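DNA helicase RecQ (PDB 4Q48) probably couples ATP hydrolysis to the unwinding of duplex DNA, moving 3' to 5', the chain here being the catalytic core of the longer helicase. Local coordinates at residues R11-W20 with L54-L62; L125-E135 with E160-F171. All coordinates share one frame; numbering follows the deposited sequence.

Interaction 1. Residues R11-W20 with L54-L62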
loop_
_atom_site.group_PDB
_atom_site.type_symbol
_atom_site.label_atom_id
_atom_site.label_comp_id
_atom_site.label_asym_id
_atom_site.label_seq_id
_atom_site.Cartn_x
_atom_site.Cartn_y
_atom_site.Cartn_z
ATOM N N ARG A 11 30.423 8.523 6.933
ATOM C CA ARG A 11 30.028 9.861 7.337
ATOM C C ARG A 11 28.522 9.904 7.558
ATOM O O ARG A 11 28.011 10.735 8.322
ATOM C CB ARG A 11 30.457 10.876 6.294
ATOM C CG ARG A 11 30.032 12.312 6.557
ATOM C CD ARG A 11 30.707 13.193 5.537
ATOM N NE ARG A 11 30.944 12.418 4.322
ATOM C CZ ARG A 11 30.847 12.894 3.088
ATOM N NH1 ARG A 11 30.493 14.160 2.890
ATOM N NH2 ARG A 11 31.091 12.094 2.056
ATOM N N ALA A 12 27.819 8.997 6.882
ATOM C CA ALA A 12 26.380 8.877 7.047
ATOM C C ALA A 12 26.041 8.505 8.485
ATOM O O ALA A 12 25.196 9.130 9.123
ATOM C CB ALA A 12 25.810 7.841 6.076
ATOM N N LEU A 13 26.745 7.501 8.996
ATOM C CA LEU A 13 26.607 7.076 10.381
ATOM C C LEU A 13 26.896 8.159 11.403
ATOM O O LEU A 13 26.221 8.223 12.428
ATOM C CB LEU A 13 27.502 5.866 10.651
ATOM C CG LEU A 13 27.034 4.582 9.954
ATOM C CD1 LEU A 13 28.083 3.470 10.062
ATOM C CD2 LEU A 13 25.670 4.115 10.490
ATOM N N HIS A 14 27.898 8.992 11.162
ATOM C CA HIS A 14 28.149 10.089 12.092
ATOM C C HIS A 14 26.941 11.029 12.176
ATOM O O HIS A 14 26.583 11.496 13.257
ATOM C CB HIS A 14 29.402 10.869 11.694
ATOM C CG HIS A 14 29.652 12.079 12.538
ATOM N ND1 HIS A 14 29.034 13.289 12.309
ATOM C CD2 HIS A 14 30.474 12.273 13.596
ATOM C CE1 HIS A 14 29.453 14.172 13.197
ATOM N NE2 HIS A 14 30.330 13.582 13.989
ATOM N N LEU A 15 26.320 11.308 11.032
ATOM C CA LEU A 15 25.163 12.192 11.008
ATOM C C LEU A 15 23.933 11.458 11.527
ATOM O O LEU A 15 23.090 12.048 12.201
ATOM C CB LEU A 15 24.912 12.740 9.598
ATOM C CG LEU A 15 25.802 13.909 9.149
ATOM C CD1 LEU A 15 25.615 14.188 7.673
ATOM C CD2 LEU A 15 25.537 15.164 9.945
ATOM N N LEU A 16 23.855 10.167 11.215
ATOM C CA LEU A 16 22.747 9.328 11.649
ATOM C C LEU A 16 22.486 9.500 13.138
ATOM O O LEU A 16 21.351 9.763 13.537
ATOM C CB LEU A 16 23.017 7.859 11.311
ATOM C CG LEU A 16 21.858 6.885 11.534
ATOM C CD1 LEU A 16 20.668 7.315 10.707
ATOM C CD2 LEU A 16 22.268 5.462 11.155
ATOM N N GLN A 17 23.505 9.356 13.977
ATOM C CA GLN A 17 23.213 9.433 15.400
ATOM C C GLN A 17 23.572 10.791 16.038
ATOM O O GLN A 17 23.123 11.083 17.150
ATOM C CB GLN A 17 23.869 8.292 16.173
ATOM C CG GLN A 17 23.121 8.069 17.494
ATOM C CD GLN A 17 23.337 6.718 18.129
ATOM O OE1 GLN A 17 24.276 5.994 17.802
ATOM N NE2 GLN A 17 22.441 6.357 19.039
ATOM N N THR A 18 24.314 11.650 15.348
ATOM C CA THR A 18 24.475 13.011 15.868
ATOM C C THR A 18 23.205 13.834 15.625
ATOM O O THR A 18 23.085 14.967 16.108
ATOM C CB THR A 18 25.697 13.758 15.244
ATOM O OG1 THR A 18 26.020 14.902 16.043
ATOM C CG2 THR A 18 25.396 14.238 13.839
ATOM N N ILE A 19 22.260 13.264 14.877
ATOM C CA ILE A 19 21.013 13.957 14.556
ATOM C C ILE A 19 19.763 13.148 14.880
ATOM O O ILE A 19 18.878 13.640 15.575
ATOM C CB ILE A 19 20.996 14.385 13.064
ATOM C CG1 ILE A 19 22.051 15.474 12.840
ATOM C CG2 ILE A 19 19.644 14.934 12.659
ATOM C CD1 ILE A 19 22.347 15.754 11.405
ATOM N N TRP A 20 19.686 11.911 14.397
ATOM C CA TRP A 20 18.462 11.110 14.556
ATOM C C TRP A 20 18.428 10.362 15.894
ATOM O O TRP A 20 17.378 10.241 16.532
ATOM C CB TRP A 20 18.335 10.097 13.417
ATOM C CG TRP A 20 17.472 10.518 12.263
ATOM C CD1 TRP A 20 16.161 10.202 12.050
ATOM C CD2 TRP A 20 17.874 11.331 11.163
ATOM N NE1 TRP A 20 15.725 10.760 10.872
ATOM C CE2 TRP A 20 16.757 11.464 10.313
ATOM C CE3 TRP A 20 19.071 11.964 10.815
ATOM C CZ2 TRP A 20 16.804 12.201 9.131
ATOM C CZ3 TRP A 20 19.121 12.696 9.644
ATOM C CH2 TRP A 20 17.990 12.811 8.812
ATOM N N LEU A 54 14.199 9.664 6.457
ATOM C CA LEU A 54 15.648 9.517 6.560
ATOM C C LEU A 54 16.318 9.294 5.201
ATOM O O LEU A 54 17.466 9.664 4.976
ATOM C CB LEU A 54 15.944 8.326 7.464
ATOM C CG LEU A 54 17.356 7.895 7.825
ATOM C CD1 LEU A 54 18.012 8.927 8.717
ATOM C CD2 LEU A 54 17.298 6.559 8.519
ATOM N N CYS A 55 15.573 8.653 4.312
ATOM C CA CYS A 55 16.074 8.196 3.036
ATOM C C CYS A 55 16.338 9.318 2.040
ATOM O O CYS A 55 17.005 9.102 1.023
ATOM C CB CYS A 55 15.098 7.179 2.462
ATOM S SG CYS A 55 15.071 5.645 3.446
ATOM N N TYR A 56 15.785 10.500 2.287
ATOM C CA TYR A 56 16.171 11.641 1.482
ATOM C C TYR A 56 16.795 12.734 2.328
ATOM O O TYR A 56 17.647 13.473 1.848
ATOM C CB TYR A 56 14.992 12.193 0.680
ATOM C CG TYR A 56 13.813 12.667 1.480
ATOM C CD1 TYR A 56 13.827 13.896 2.129
ATOM C CD2 TYR A 56 12.653 11.903 1.546
ATOM C CE1 TYR A 56 12.722 14.333 2.858
ATOM C CE2 TYR A 56 11.546 12.331 2.267
ATOM C CZ TYR A 56 11.579 13.541 2.920
ATOM O OH TYR A 56 10.466 13.958 3.627
ATOM N N GLN A 57 16.374 12.847 3.578
ATOM C CA GLN A 57 16.894 13.873 4.478
ATOM C C GLN A 57 18.378 13.682 4.744
ATOM O O GLN A 57 19.155 14.631 4.727
ATOM C CB GLN A 57 16.134 13.834 5.794
ATOM C CG GLN A 57 14.720 14.355 5.701
ATOM C CD GLN A 57 13.939 14.111 6.969
ATOM O OE1 GLN A 57 14.222 13.184 7.720
ATOM N NE2 GLN A 57 12.977 14.965 7.233
ATOM N N LEU A 58 18.774 12.438 4.967
ATOM C CA LEU A 58 20.161 12.128 5.261
ATOM C C LEU A 58 21.026 12.309 4.001
ATOM O O LEU A 58 22.057 12.978 4.059
ATOM C CB LEU A 58 20.274 10.713 5.843
ATOM C CG LEU A 58 21.613 10.202 6.352
ATOM C CD1 LEU A 58 22.377 11.290 7.060
ATOM C CD2 LEU A 58 21.366 9.043 7.295
ATOM N N PRO A 59 20.610 11.722 2.858
ATOM C CA PRO A 59 21.355 12.059 1.642
ATOM C C PRO A 59 21.416 13.572 1.373
ATOM O O PRO A 59 22.456 14.042 0.908
ATOM C CB PRO A 59 20.567 11.342 0.540
ATOM C CG PRO A 59 19.908 10.206 1.237
ATOM C CD PRO A 59 19.557 10.720 2.589
ATOM N N SER A 60 20.350 14.323 1.647
ATOM C CA SER A 60 20.413 15.770 1.454
ATOM C C SER A 60 21.510 16.397 2.336
ATOM O O SER A 60 22.168 17.372 1.945
ATOM C CB SER A 60 19.058 16.421 1.711
ATOM O OG SER A 60 18.049 15.924 0.822
ATOM N N LEU A 61 21.754 15.816 3.499
ATOM C CA LEU A 61 22.825 16.327 4.349
ATOM C C LEU A 61 24.198 15.884 3.846
ATOM O O LEU A 61 25.213 16.556 4.068
ATOM C CB LEU A 61 22.644 15.880 5.797
ATOM C CG LEU A 61 21.439 16.470 6.522
ATOM C CD1 LEU A 61 21.476 16.071 7.993
ATOM C CD2 LEU A 61 21.328 17.984 6.332
ATOM N N LEU A 62 24.239 14.732 3.196
ATOM C CA LEU A 62 25.516 14.193 2.752
ATOM C C LEU A 62 26.032 14.865 1.478
ATOM O O LEU A 62 27.233 15.079 1.331
ATOM C CB LEU A 62 25.414 12.677 2.578
ATOM C CG LEU A 62 25.325 12.024 3.953
ATOM C CD1 LEU A 62 24.756 10.608 3.901
ATOM C CD2 LEU A 62 26.695 12.036 4.610
#
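Trp-20, Leu-16 and Leu-15 pack on Leu-54, Leu-58 and Leu-61 in an apolar helix-to-helix contact, where the N-terminal helix 10-20 lies across helix 50-62 of the first RecA-like domain. The two axes cross at 119° and come within 10.3 Å, and no hydrogen bond links the segments. At one end the indole of Trp-20 lies with a face over Leu-54: CD1 of Leu-54 sits 3.4 Å from the centroid of the six-membered ring, close to the ring normal, a CH-pi contact. Leu-54 gets its methyl there by swinging CG opposite the main-chain N (chi1 -178°). Gln-57 lies by the rim of the same ring, its CB in the ring plane and 3.7 Å from CH2 of Trp-20. NE2 of Gln-57 is hydrogen-bonded to Tyr-119 OH, which ties it to strand 117-120 of the sheet. In the middle, Leu-58 is a knob in the hole formed by Ala-12, Leu-15, Leu-16 and Trp-20; its CD1 meets CB of Leu-15 at 3.9 Å, while CD2 meets CD1 of Leu-16, the two side chains crossing at about a right angle. Leu-61 and Ile-19 meet tip to tip through their CD1 methyls. At the far end Leu-62 puts CD1 on CB of Ala-12 at 3.7 Å and CD2 loosely over one face of the Arg-11 guanidinium, toward its rim. Phe-25, from the loop after helix 10-20, touches Leu-16 and Leu-58. This single knob-into-hole sits on the helix that starts in the P-loop, where Gly-49, Gly-51, Lys-52 and Ser-53 bind ADP in another structure of this protein.

Interaction 2. Residues L125-E135 with E160-F171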
loop_
_atom_site.group_PDB
_atom_site.type_symbol
_atom_site.label_atom_id
_atom_site.label_comp_id
_atom_site.label_asym_id
_atom_site.label_seq_id
_atom_site.Cartn_x
_atom_site.Cartn_y
_atom_site.Cartn_z
ATOM N N LEU A 125 6.516 23.978 -7.678
ATOM C CA LEU A 125 7.640 23.393 -8.397
ATOM C C LEU A 125 7.507 23.433 -9.915
ATOM O O LEU A 125 8.478 23.705 -10.626
ATOM C CB LEU A 125 7.857 21.944 -7.973
ATOM C CG LEU A 125 8.878 21.196 -8.832
ATOM C CD1 LEU A 125 10.259 21.722 -8.531
ATOM C CD2 LEU A 125 8.845 19.682 -8.621
ATOM N N LEU A 126 6.310 23.176 -10.424
ATOM C CA LEU A 126 6.174 22.959 -11.860
ATOM C C LEU A 126 6.059 24.267 -12.620
ATOM O O LEU A 126 6.117 24.272 -13.853
ATOM C CB LEU A 126 4.976 22.045 -12.148
ATOM C CG LEU A 126 5.117 20.629 -11.594
ATOM C CD1 LEU A 126 3.765 20.011 -11.304
ATOM C CD2 LEU A 126 5.887 19.780 -12.575
ATOM N N MET A 127 5.897 25.369 -11.890
ATOM C CA MET A 127 5.880 26.705 -12.493
ATOM C C MET A 127 7.206 26.968 -13.246
ATOM O O MET A 127 8.309 26.729 -12.695
ATOM C CB MET A 127 5.672 27.790 -11.431
ATOM C CG MET A 127 4.302 27.874 -10.799
ATOM S SD MET A 127 4.300 29.171 -9.533
ATOM C CE MET A 127 2.529 29.393 -9.277
ATOM N N PRO A 128 7.116 27.466 -14.500
ATOM C CA PRO A 128 8.307 27.626 -15.351
ATOM C C PRO A 128 9.373 28.496 -14.684
ATOM O O PRO A 128 10.572 28.238 -14.784
ATOM C CB PRO A 128 7.751 28.298 -16.615
ATOM C CG PRO A 128 6.289 27.969 -16.616
ATOM C CD PRO A 128 5.904 27.988 -15.157
ATOM N N ARG A 129 8.912 29.501 -13.960
ATOM C CA ARG A 129 9.803 30.346 -13.187
ATOM C C ARG A 129 10.555 29.553 -12.118
ATOM O O ARG A 129 11.776 29.706 -11.969
ATOM C CB ARG A 129 9.021 31.492 -12.562
ATOM C CG ARG A 129 9.860 32.453 -11.817
ATOM C CD ARG A 129 9.013 33.223 -10.849
ATOM N NE ARG A 129 9.779 34.187 -10.071
ATOM C CZ ARG A 129 10.042 34.034 -8.781
ATOM N NH1 ARG A 129 9.603 32.943 -8.162
ATOM N NH2 ARG A 129 10.746 34.953 -8.117
ATOM N N THR A 130 9.843 28.705 -11.377
ATOM C CA THR A 130 10.474 27.969 -10.292
ATOM C C THR A 130 11.574 27.023 -10.806
ATOM O O THR A 130 12.644 26.912 -10.213
ATOM C CB THR A 130 9.418 27.149 -9.495
ATOM O OG1 THR A 130 8.441 28.034 -8.945
ATOM C CG2 THR A 130 10.065 26.342 -8.359
ATOM N N LEU A 131 11.318 26.371 -11.929
ATOM C CA LEU A 131 12.280 25.430 -12.489
ATOM C C LEU A 131 13.556 26.168 -12.914
ATOM O O LEU A 131 14.657 25.613 -12.873
ATOM C CB LEU A 131 11.646 24.678 -13.657
ATOM C CG LEU A 131 10.641 23.618 -13.177
ATOM C CD1 LEU A 131 9.659 23.307 -14.271
ATOM C CD2 LEU A 131 11.303 22.332 -12.682
ATOM N N ASP A 132 13.402 27.437 -13.285
ATOM C CA ASP A 132 14.539 28.260 -13.675
ATOM C C ASP A 132 15.455 28.561 -12.472
ATOM O O ASP A 132 16.686 28.447 -12.606
ATOM C CB ASP A 132 14.053 29.581 -14.303
ATOM C CG ASP A 132 13.641 29.431 -15.770
ATOM O OD1 ASP A 132 13.941 28.395 -16.389
ATOM O OD2 ASP A 132 12.986 30.350 -16.305
ATOM N N LEU A 133 14.870 28.916 -11.313
ATOM C CA LEU A 133 15.648 29.189 -10.097
ATOM C C LEU A 133 16.472 27.977 -9.725
ATOM O O LEU A 133 17.665 28.076 -9.372
ATOM C CB LEU A 133 14.774 29.534 -8.900
ATOM C CG LEU A 133 13.999 30.843 -8.776
ATOM C CD1 LEU A 133 13.752 31.074 -7.314
ATOM C CD2 LEU A 133 14.717 32.043 -9.372
ATOM N N LEU A 134 15.840 26.819 -9.836
ATOM C CA LEU A 134 16.489 25.596 -9.430
ATOM C C LEU A 134 17.748 25.395 -10.240
ATOM O O LEU A 134 18.759 24.898 -9.731
ATOM C CB LEU A 134 15.520 24.430 -9.609
ATOM C CG LEU A 134 14.415 24.426 -8.536
ATOM C CD1 LEU A 134 13.287 23.499 -8.918
ATOM C CD2 LEU A 134 14.999 24.017 -7.191
ATOM N N GLU A 135 17.695 25.819 -11.503
ATOM C CA GLU A 135 18.821 25.652 -12.406
ATOM C C GLU A 135 20.014 26.471 -11.928
ATOM O O GLU A 135 21.171 26.071 -12.141
ATOM C CB GLU A 135 18.423 26.032 -13.823
ATOM C CG GLU A 135 18.046 24.842 -14.666
ATOM C CD GLU A 135 17.480 25.222 -16.031
ATOM O OE1 GLU A 135 17.441 26.423 -16.355
ATOM O OE2 GLU A 135 17.038 24.312 -16.773
ATOM N N GLU A 160 -1.393 17.434 -11.240
ATOM C CA GLU A 160 -0.071 18.006 -11.021
ATOM C C GLU A 160 0.953 16.892 -11.124
ATOM O O GLU A 160 1.872 16.944 -11.940
ATOM C CB GLU A 160 0.029 18.650 -9.630
ATOM C CG GLU A 160 -1.144 19.530 -9.195
ATOM C CD GLU A 160 -1.090 19.885 -7.700
ATOM O OE1 GLU A 160 -0.709 21.037 -7.363
ATOM O OE2 GLU A 160 -1.395 18.994 -6.865
ATOM N N TYR A 161 0.770 15.877 -10.288
ATOM C CA TYR A 161 1.779 14.848 -10.104
ATOM C C TYR A 161 2.262 14.128 -11.367
ATOM O O TYR A 161 3.412 13.710 -11.407
ATOM C CB TYR A 161 1.300 13.828 -9.059
ATOM C CG TYR A 161 1.985 14.077 -7.733
ATOM C CD1 TYR A 161 1.797 15.271 -7.044
ATOM C CD2 TYR A 161 2.911 13.162 -7.225
ATOM C CE1 TYR A 161 2.472 15.521 -5.851
ATOM C CE2 TYR A 161 3.593 13.404 -6.040
ATOM C CZ TYR A 161 3.376 14.592 -5.355
ATOM O OH TYR A 161 4.059 14.837 -4.169
ATOM N N GLN A 162 1.454 14.019 -12.417
ATOM C CA GLN A 162 1.962 13.275 -13.562
ATOM C C GLN A 162 2.713 14.193 -14.510
ATOM O O GLN A 162 3.119 13.767 -15.589
ATOM C CB GLN A 162 0.840 12.602 -14.353
ATOM C CG GLN A 162 -0.316 13.528 -14.681
ATOM C CD GLN A 162 -1.435 12.811 -15.402
ATOM O OE1 GLN A 162 -1.328 11.621 -15.706
ATOM N NE2 GLN A 162 -2.500 13.539 -15.718
ATOM N N GLN A 163 2.906 15.446 -14.110
ATOM C CA GLN A 163 3.774 16.353 -14.853
ATOM C C GLN A 163 5.234 16.304 -14.389
ATOM O O GLN A 163 6.136 16.787 -15.088
ATOM C CB GLN A 163 3.254 17.773 -14.759
ATOM C CG GLN A 163 1.840 17.918 -15.248
ATOM C CD GLN A 163 1.443 19.366 -15.387
ATOM O OE1 GLN A 163 2.291 20.229 -15.643
ATOM N NE2 GLN A 163 0.157 19.654 -15.179
ATOM N N LEU A 164 5.465 15.695 -13.227
ATOM C CA LEU A 164 6.802 15.565 -12.651
ATOM C C LEU A 164 7.710 14.724 -13.528
ATOM O O LEU A 164 8.851 14.426 -13.152
ATOM C CB LEU A 164 6.723 14.931 -11.262
ATOM C CG LEU A 164 6.079 15.814 -10.195
ATOM C CD1 LEU A 164 6.079 15.112 -8.868
ATOM C CD2 LEU A 164 6.740 17.192 -10.104
ATOM N N SER A 165 7.177 14.320 -14.682
ATOM C CA SER A 165 7.967 13.947 -15.848
ATOM C C SER A 165 9.198 14.823 -15.951
ATOM O O SER A 165 10.299 14.352 -16.230
ATOM C CB SER A 165 7.145 14.090 -17.130
ATOM O OG SER A 165 5.807 13.657 -16.951
ATOM N N VAL A 166 8.971 16.109 -15.704
ATOM C CA VAL A 166 9.904 17.178 -16.020
ATOM C C VAL A 166 11.200 17.181 -15.193
ATOM O O VAL A 166 12.209 17.690 -15.649
ATOM C CB VAL A 166 9.190 18.555 -15.861
ATOM C CG1 VAL A 166 9.288 19.055 -14.428
ATOM C CG2 VAL A 166 9.751 19.583 -16.815
ATOM N N LEU A 167 11.204 16.594 -14.004
ATOM C CA LEU A 167 12.427 16.606 -13.212
ATOM C C LEU A 167 13.521 15.856 -13.940
ATOM O O LEU A 167 14.655 16.321 -14.006
ATOM C CB LEU A 167 12.230 16.003 -11.824
ATOM C CG LEU A 167 11.284 16.797 -10.926
ATOM C CD1 LEU A 167 11.290 16.197 -9.532
ATOM C CD2 LEU A 167 11.568 18.301 -10.913
ATOM N N ALA A 168 13.193 14.687 -14.474
ATOM C CA ALA A 168 14.170 13.911 -15.228
ATOM C C ALA A 168 14.591 14.605 -16.537
ATOM O O ALA A 168 15.674 14.334 -17.061
ATOM C CB ALA A 168 13.630 12.539 -15.507
ATOM N N GLU A 169 13.737 15.471 -17.083
ATOM C CA GLU A 169 14.104 16.217 -18.293
ATOM C C GLU A 169 15.087 17.336 -18.018
ATOM O O GLU A 169 16.231 17.295 -18.444
ATOM C CB GLU A 169 12.876 16.813 -18.970
ATOM C CG GLU A 169 12.364 16.015 -20.154
ATOM C CD GLU A 169 10.868 16.187 -20.367
ATOM O OE1 GLU A 169 10.084 15.289 -19.943
ATOM O OE2 GLU A 169 10.484 17.231 -20.949
ATOM N N ARG A 170 14.644 18.322 -17.254
ATOM C CA ARG A 170 15.417 19.534 -17.070
ATOM C C ARG A 170 16.599 19.342 -16.132
ATOM O O ARG A 170 17.521 20.168 -16.127
ATOM C CB ARG A 170 14.501 20.676 -16.616
ATOM C CG ARG A 170 13.815 21.285 -17.834
ATOM C CD ARG A 170 12.934 22.469 -17.561
ATOM N NE ARG A 170 13.718 23.632 -17.213
ATOM C CZ ARG A 170 13.215 24.849 -17.033
ATOM N NH1 ARG A 170 11.917 25.067 -17.177
ATOM N NH2 ARG A 170 14.012 25.854 -16.694
ATOM N N PHE A 171 16.591 18.251 -15.367
ATOM C CA PHE A 171 17.676 17.954 -14.431
ATOM C C PHE A 171 18.084 16.497 -14.459
ATOM O O PHE A 171 17.938 15.811 -13.454
ATOM C CB PHE A 171 17.276 18.308 -12.989
ATOM C CG PHE A 171 16.678 19.673 -12.841
ATOM C CD1 PHE A 171 15.325 19.863 -12.998
ATOM C CD2 PHE A 171 17.480 20.760 -12.558
ATOM C CE1 PHE A 171 14.785 21.109 -12.874
ATOM C CE2 PHE A 171 16.956 22.003 -12.436
ATOM C CZ PHE A 171 15.607 22.189 -12.590
#
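Arg-170 is the polar centre of this contact, reaching from helix 165-170 to two acids on helix 128-135 in a salt-bridge network. In its salt bridge with Asp-132, NH2 of Arg-170 donates to OD1 at 2.6 Å, nearly along the C-O axis of the acceptor and only 5° out of the guanidinium plane. The carboxylate of Glu-135 also lies at the guanidinium edge, but this salt bridge is long and its bonds weak: OE2 is 3.4 Å from both NE and NH2 of Arg-170. Both carboxylates are turned about 60° from the guanidinium plane, so neither pairs flat with it. The bend of the arginine chain at chi3 (71°) brings the group over Leu-131, whose CB packs over one face, toward the rim, 3.6 Å from NH1 of Arg-170. A leucine in place of Arg-170 would probably leave Asp-132 and Glu-135 close together without the positive charge between them.

Apolar packing fills the rest. The ring of Phe-171 is wedged against helix 128-135: CE1 meets CD2 of Leu-131 at 3.7 Å, CZ meets CB of Leu-134, and CE2 lies by CG of Glu-135. The carbonyl O of Leu-131 sits at the edge of this ring, in its plane. Farther along, Leu-125 and Leu-126 both touch CD2 of Leu-164, each crossing that side chain at about a right angle, with the Leu-125 CD2 methyl at 3.6 Å. Leu-126 also reaches CG1 of Val-166, and Leu-125 reaches CD2 of Leu-167. Beneath these groups Val-70 touches Leu-125 and Leu-164, and Phe-142 meets the Phe-171 ring.

The chemistry is thus two-layered: leucines and Phe-171 join the helices over the sheet, while one arginine faces two acids, so the group Asp-132, Glu-135, Arg-170 probably keeps a net negative charge if both acids are ionised.

Helix 50-62 and the segments of interaction 2 pack on the seven-stranded parallel sheet of the first RecA-like domain, and helix 10-20 lies on helix 50-62. The contacts come in series along the chain: interaction 1, which joins helix 10-20 to helix 50-62, closes before interaction 2 opens at Leu-125. Their centres are 26 Å apart and their nearest atoms about 10 Å, with no touch between them. Strand 139-145 is common ground: Tyr-56 and Pro-59, on segment 54-62, touch it, as do Leu-134 and Leu-167 of interaction 2. Interaction 1 lies beside ADP-binding residues, with Leu-54 next to Gln-29 and Gln-57 next to Ser-53, whereas interaction 2 lies away from the known sites.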